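Local coordinates for protein 3'-5' exonuclease crn-4 (PDB 5DK5) that degrades RNA and DNA from the 3' end as a DEDDh-family exonuclease and takes part in apoptotic DNA degradation, at residues 16-22 against 48-52; 43-47 against 190-195. One frame throughout, in Å; residues are numbered along the deposited sequence.

Overall arrangement
Strand 41-50 illustrates how one strand can serve both the scaffold and the active site of an RNase H-like nuclease. In interaction 1 its last residues pair antiparallel with the start of strand 20-28; in interaction 2 the face of residues 43-47 bearing Gln43, Ala45 and Val47 packs on the start of helix 191-207. The contact centres lie about 17 Å apart, yet they meet where Leu22 CB packs against Ile46 CG2 at 3.7 Å. Strand 20-28 leads on from interaction 1 to the magnesium ligands Asp25 and Glu27, while interaction 2 contains the third, Asp194. Between their side chains, Ala191 and Asp25 are about 3 Å apart, whereas Leu22 and Asp25 are about 10 Å apart.

Interaction 1: 16-22 against 48-52; sequences CPFDTLL and AYDVP
Thr20, Leu21 and Leu22 pair with Asp50, Tyr49 and Ala48 in antiparallel register, the two short strand axes approaching to 4.6 Å with their N-to-C directions 156° apart. This ladder joins strands 20-28 and 41-50, neighbours in the central sheet of the RNase H-like exonuclease fold. Leu21 and Tyr49 form the hydrogen-bonded pair: Leu21 N gives to Tyr49 O at 3.0 Å, and Tyr49 N returns the bond to Leu21 O at 2.7 Å. A third bond, Val51 N to Asp19 O at 3.2 Å, continues the ladder past the strand ends, its donor standing 48° out of the carbonyl plane.

Val51 sits between Cys16 and Leu21. With CG1 anti to the backbone N (174°), that methyl reaches Cys16 CB at 3.9 Å, while CG2 packs on Leu21 CG at 3.7 Å; both methyls straddle the carbonyl oxygen of Phe18. The Leu21 and Tyr49 side chains run side by side, and Leu202 of helix 191-207 packs on both. Tyr49 OH hydrogen-bonds Asp54 OD1, just beyond segment 48-52. On the other face of the sheet Leu22 CD2 rests on Ala48 CB at 3.7 Å. At the outer end, Pro52 lays its CG against the Asp19 carboxylate, the two side chains crossing at about a right angle. Cys16 SG accepts from Phe18 N at 3.5 Å and sits in plane at the edge of the Phe18 ring.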
# COMPACT_ATOMS: atom_id res chain seq x y z
N CYS B 16 29.79 15.42 -26.85
CA CYS B 16 28.44 14.85 -26.81
C CYS B 16 27.69 15.14 -28.10
O CYS B 16 27.66 16.29 -28.55
CB CYS B 16 27.67 15.39 -25.61
SG CYS B 16 25.98 14.76 -25.47
N PRO B 17 27.08 14.11 -28.71
CA PRO B 17 26.41 14.32 -30.01
C PRO B 17 25.02 14.96 -29.90
O PRO B 17 24.38 15.19 -30.92
CB PRO B 17 26.31 12.90 -30.56
CG PRO B 17 26.14 12.05 -29.36
CD PRO B 17 26.97 12.71 -28.27
N PHE B 18 24.57 15.23 -28.67
CA PHE B 18 23.27 15.85 -28.45
C PHE B 18 23.44 17.31 -28.02
O PHE B 18 24.33 17.63 -27.23
CB PHE B 18 22.48 15.09 -27.38
CG PHE B 18 22.26 13.64 -27.72
CD1 PHE B 18 21.17 13.26 -28.49
CD2 PHE B 18 23.13 12.66 -27.27
CE1 PHE B 18 20.96 11.93 -28.80
CE2 PHE B 18 22.92 11.33 -27.58
CZ PHE B 18 21.83 10.97 -28.34
N ASP B 19 22.59 18.19 -28.54
CA ASP B 19 22.59 19.59 -28.14
C ASP B 19 21.81 19.79 -26.84
O ASP B 19 21.97 20.81 -26.16
CB ASP B 19 22.01 20.47 -29.24
CG ASP B 19 23.04 20.86 -30.29
OD1 ASP B 19 23.97 20.07 -30.54
OD2 ASP B 19 22.92 21.97 -30.85
N THR B 20 20.97 18.82 -26.50
CA THR B 20 20.15 18.88 -25.29
C THR B 20 20.15 17.55 -24.55
O THR B 20 19.98 16.49 -25.16
CB THR B 20 18.70 19.27 -25.62
OG1 THR B 20 18.68 20.49 -26.38
CG2 THR B 20 17.88 19.45 -24.35
N LEU B 21 20.35 17.62 -23.24
CA LEU B 21 20.26 16.45 -22.37
C LEU B 21 19.24 16.69 -21.26
O LEU B 21 19.33 17.67 -20.52
CB LEU B 21 21.62 16.12 -21.77
CG LEU B 21 22.71 15.69 -22.75
CD1 LEU B 21 24.03 15.51 -22.02
CD2 LEU B 21 22.32 14.41 -23.48
N LEU B 22 18.27 15.79 -21.15
CA LEU B 22 17.22 15.90 -20.15
C LEU B 22 17.50 14.95 -19.00
O LEU B 22 17.39 13.73 -19.14
CB LEU B 22 15.86 15.58 -20.77
CG LEU B 22 15.44 16.44 -21.97
CD1 LEU B 22 14.08 15.99 -22.49
CD2 LEU B 22 15.41 17.92 -21.60
N ALA B 48 16.57 20.27 -17.87
CA ALA B 48 17.28 20.30 -19.14
C ALA B 48 18.71 20.81 -18.96
O ALA B 48 18.97 21.69 -18.15
CB ALA B 48 16.54 21.16 -20.14
N TYR B 49 19.63 20.23 -19.73
CA TYR B 49 21.02 20.68 -19.76
C TYR B 49 21.42 21.07 -21.17
O TYR B 49 21.31 20.27 -22.10
CB TYR B 49 21.96 19.60 -19.22
CG TYR B 49 23.42 19.95 -19.35
CD1 TYR B 49 24.00 20.91 -18.53
CD2 TYR B 49 24.22 19.33 -20.29
CE1 TYR B 49 25.34 21.23 -18.65
CE2 TYR B 49 25.56 19.64 -20.42
CZ TYR B 49 26.11 20.59 -19.59
OH TYR B 49 27.44 20.91 -19.71
N ASP B 50 21.89 22.31 -21.32
CA ASP B 50 22.34 22.82 -22.61
C ASP B 50 23.79 22.43 -22.83
O ASP B 50 24.69 22.95 -22.17
CB ASP B 50 22.16 24.34 -22.65
CG ASP B 50 22.43 24.94 -24.03
OD1 ASP B 50 23.47 24.61 -24.64
OD2 ASP B 50 21.59 25.74 -24.50
N VAL B 51 24.02 21.50 -23.76
CA VAL B 51 25.35 20.94 -23.96
C VAL B 51 26.32 21.94 -24.59
O VAL B 51 27.41 22.15 -24.06
CB VAL B 51 25.30 19.65 -24.81
CG1 VAL B 51 26.71 19.15 -25.14
CG2 VAL B 51 24.51 18.57 -24.09
N PRO B 52 25.95 22.56 -25.73
CA PRO B 52 26.90 23.50 -26.33
C PRO B 52 27.26 24.68 -25.43
O PRO B 52 28.43 25.06 -25.36
CB PRO B 52 26.15 24.01 -27.57
CG PRO B 52 25.16 22.96 -27.88
CD PRO B 52 24.75 22.39 -26.57

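Interaction 2: 43-47 against 190-195; sequences QFAIV and DAMDDC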
# COMPACT_ATOMS: atom_id res chain seq x y z
N GLN B 43 6.12 10.61 -8.76
CA GLN B 43 6.70 11.90 -9.12
C GLN B 43 7.52 11.79 -10.41
O GLN B 43 8.25 10.82 -10.62
CB GLN B 43 7.57 12.46 -8.00
CG GLN B 43 8.02 13.89 -8.25
CD GLN B 43 8.64 14.54 -7.03
OE1 GLN B 43 8.91 13.89 -6.02
NE2 GLN B 43 8.87 15.85 -7.12
N PHE B 44 7.37 12.80 -11.26
CA PHE B 44 7.95 12.82 -12.60
C PHE B 44 8.75 14.11 -12.75
O PHE B 44 8.17 15.18 -12.92
CB PHE B 44 6.84 12.72 -13.65
CG PHE B 44 7.30 12.34 -15.03
CD1 PHE B 44 8.60 12.54 -15.44
CD2 PHE B 44 6.40 11.77 -15.92
CE1 PHE B 44 9.01 12.19 -16.71
CE2 PHE B 44 6.80 11.41 -17.20
CZ PHE B 44 8.10 11.62 -17.59
N ALA B 45 10.08 14.01 -12.69
CA ALA B 45 10.95 15.19 -12.65
C ALA B 45 11.99 15.19 -13.76
O ALA B 45 12.69 14.20 -13.97
CB ALA B 45 11.63 15.30 -11.30
N ILE B 46 12.09 16.32 -14.46
CA ILE B 46 13.08 16.50 -15.52
C ILE B 46 13.69 17.90 -15.44
O ILE B 46 13.00 18.87 -15.14
CB ILE B 46 12.47 16.30 -16.93
CG1 ILE B 46 11.87 14.90 -17.06
CG2 ILE B 46 13.54 16.51 -18.01
CD1 ILE B 46 11.10 14.67 -18.36
N VAL B 47 14.99 17.98 -15.69
CA VAL B 47 15.68 19.26 -15.86
C VAL B 47 16.56 19.19 -17.10
O VAL B 47 17.20 18.17 -17.36
CB VAL B 47 16.53 19.64 -14.62
CG1 VAL B 47 17.64 18.63 -14.40
CG2 VAL B 47 17.10 21.04 -14.78
N ASP B 190 13.32 15.79 -2.83
CA ASP B 190 12.49 14.90 -3.63
C ASP B 190 13.16 14.60 -4.98
O ASP B 190 14.38 14.69 -5.11
CB ASP B 190 11.10 15.50 -3.82
CG ASP B 190 11.12 16.85 -4.53
OD1 ASP B 190 12.18 17.24 -5.07
OD2 ASP B 190 10.07 17.52 -4.56
N ALA B 191 12.35 14.25 -5.98
CA ALA B 191 12.85 13.87 -7.30
C ALA B 191 13.68 14.96 -7.95
O ALA B 191 14.70 14.68 -8.59
CB ALA B 191 11.69 13.50 -8.20
N MET B 192 13.25 16.21 -7.80
CA MET B 192 13.91 17.32 -8.47
C MET B 192 15.31 17.53 -7.91
O MET B 192 16.21 17.97 -8.63
CB MET B 192 13.08 18.60 -8.32
CG MET B 192 13.66 19.81 -9.05
SD MET B 192 14.01 19.53 -10.80
CE MET B 192 12.37 19.21 -11.44
N ASP B 193 15.51 17.20 -6.64
CA ASP B 193 16.84 17.28 -6.03
C ASP B 193 17.79 16.29 -6.69
O ASP B 193 18.95 16.62 -6.94
CB ASP B 193 16.76 17.02 -4.53
CG ASP B 193 16.21 18.20 -3.76
OD1 ASP B 193 15.61 19.10 -4.39
OD2 ASP B 193 16.36 18.23 -2.52
N ASP B 194 17.29 15.09 -6.97
CA ASP B 194 18.08 14.09 -7.68
C ASP B 194 18.46 14.61 -9.06
O ASP B 194 19.60 14.48 -9.49
CB ASP B 194 17.31 12.78 -7.80
CG ASP B 194 17.11 12.09 -6.47
OD1 ASP B 194 17.34 12.73 -5.43
OD2 ASP B 194 16.71 10.90 -6.46
N CYS B 195 17.49 15.21 -9.75
CA CYS B 195 17.72 15.79 -11.07
C CYS B 195 18.83 16.83 -11.03
O CYS B 195 19.72 16.83 -11.87
CB CYS B 195 16.43 16.42 -11.61
SG CYS B 195 15.21 15.23 -12.18
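The helix 191-207, which carries the magnesium ligand Asp194 of this DEDDh exonuclease, starts over strand 41-50, where Gln43, Ala45 and Val47 meet Asp190, Ala191, Met192 and Cys195. The axes of strand 43-47 and helix 191-195 run in nearly the same direction, 27° apart, and the strand's alternation leaves Phe44 and Ile46 to pack against helix 95-109.

Gln43, extended with CG anti to the backbone N (-171°), reaches the helix start with both ends of its amide. There NE2 gives a weak bond to Asp190 OD2 at 3.3 Å, and OE1 receives a weak one from Ala191 N at 3.5 Å. NE2 also makes a full hydrogen bond to Asn63 OD1 on strand 55-65. The amide stands nearly upright to the Asp190 carboxylate (planes 81° apart), yet the NE2-H points almost straight at OD2, and CD presses on Ala191 CB at 3.4 Å. Asp190 is the N-cap: its other oxygen, OD1, weakly accepts from Met192 N at 3.1 Å.

Small side chains let the backbones come close. Ala45 CB meets Ala191 CB at 3.6 Å, and Cys195 SG lies 3.3 Å from Ala45 O. Val47 CG1 touches Cys195 CB at 3.8 Å, while Met192, bent at chi2 and chi3, brings CE against Ala45 CB and Ile46 O. A leucine in place of Gln43 would probably leave Ala191 N and Asp190 OD2 without their strand partner and Asn63 OD1 without its donor, the carboxylate then held mainly by its capping bond.

Asp194, one helical turn beyond Asp190, is a magnesium ligand with Asp25 and Glu27, and its OD2 hydrogen-bonds N4 of the bound MES. Individually weak helix-end bonds and close apolar packing are consistent with a helix start held so that Asp194 comes beside the two ligands of strand 20-28.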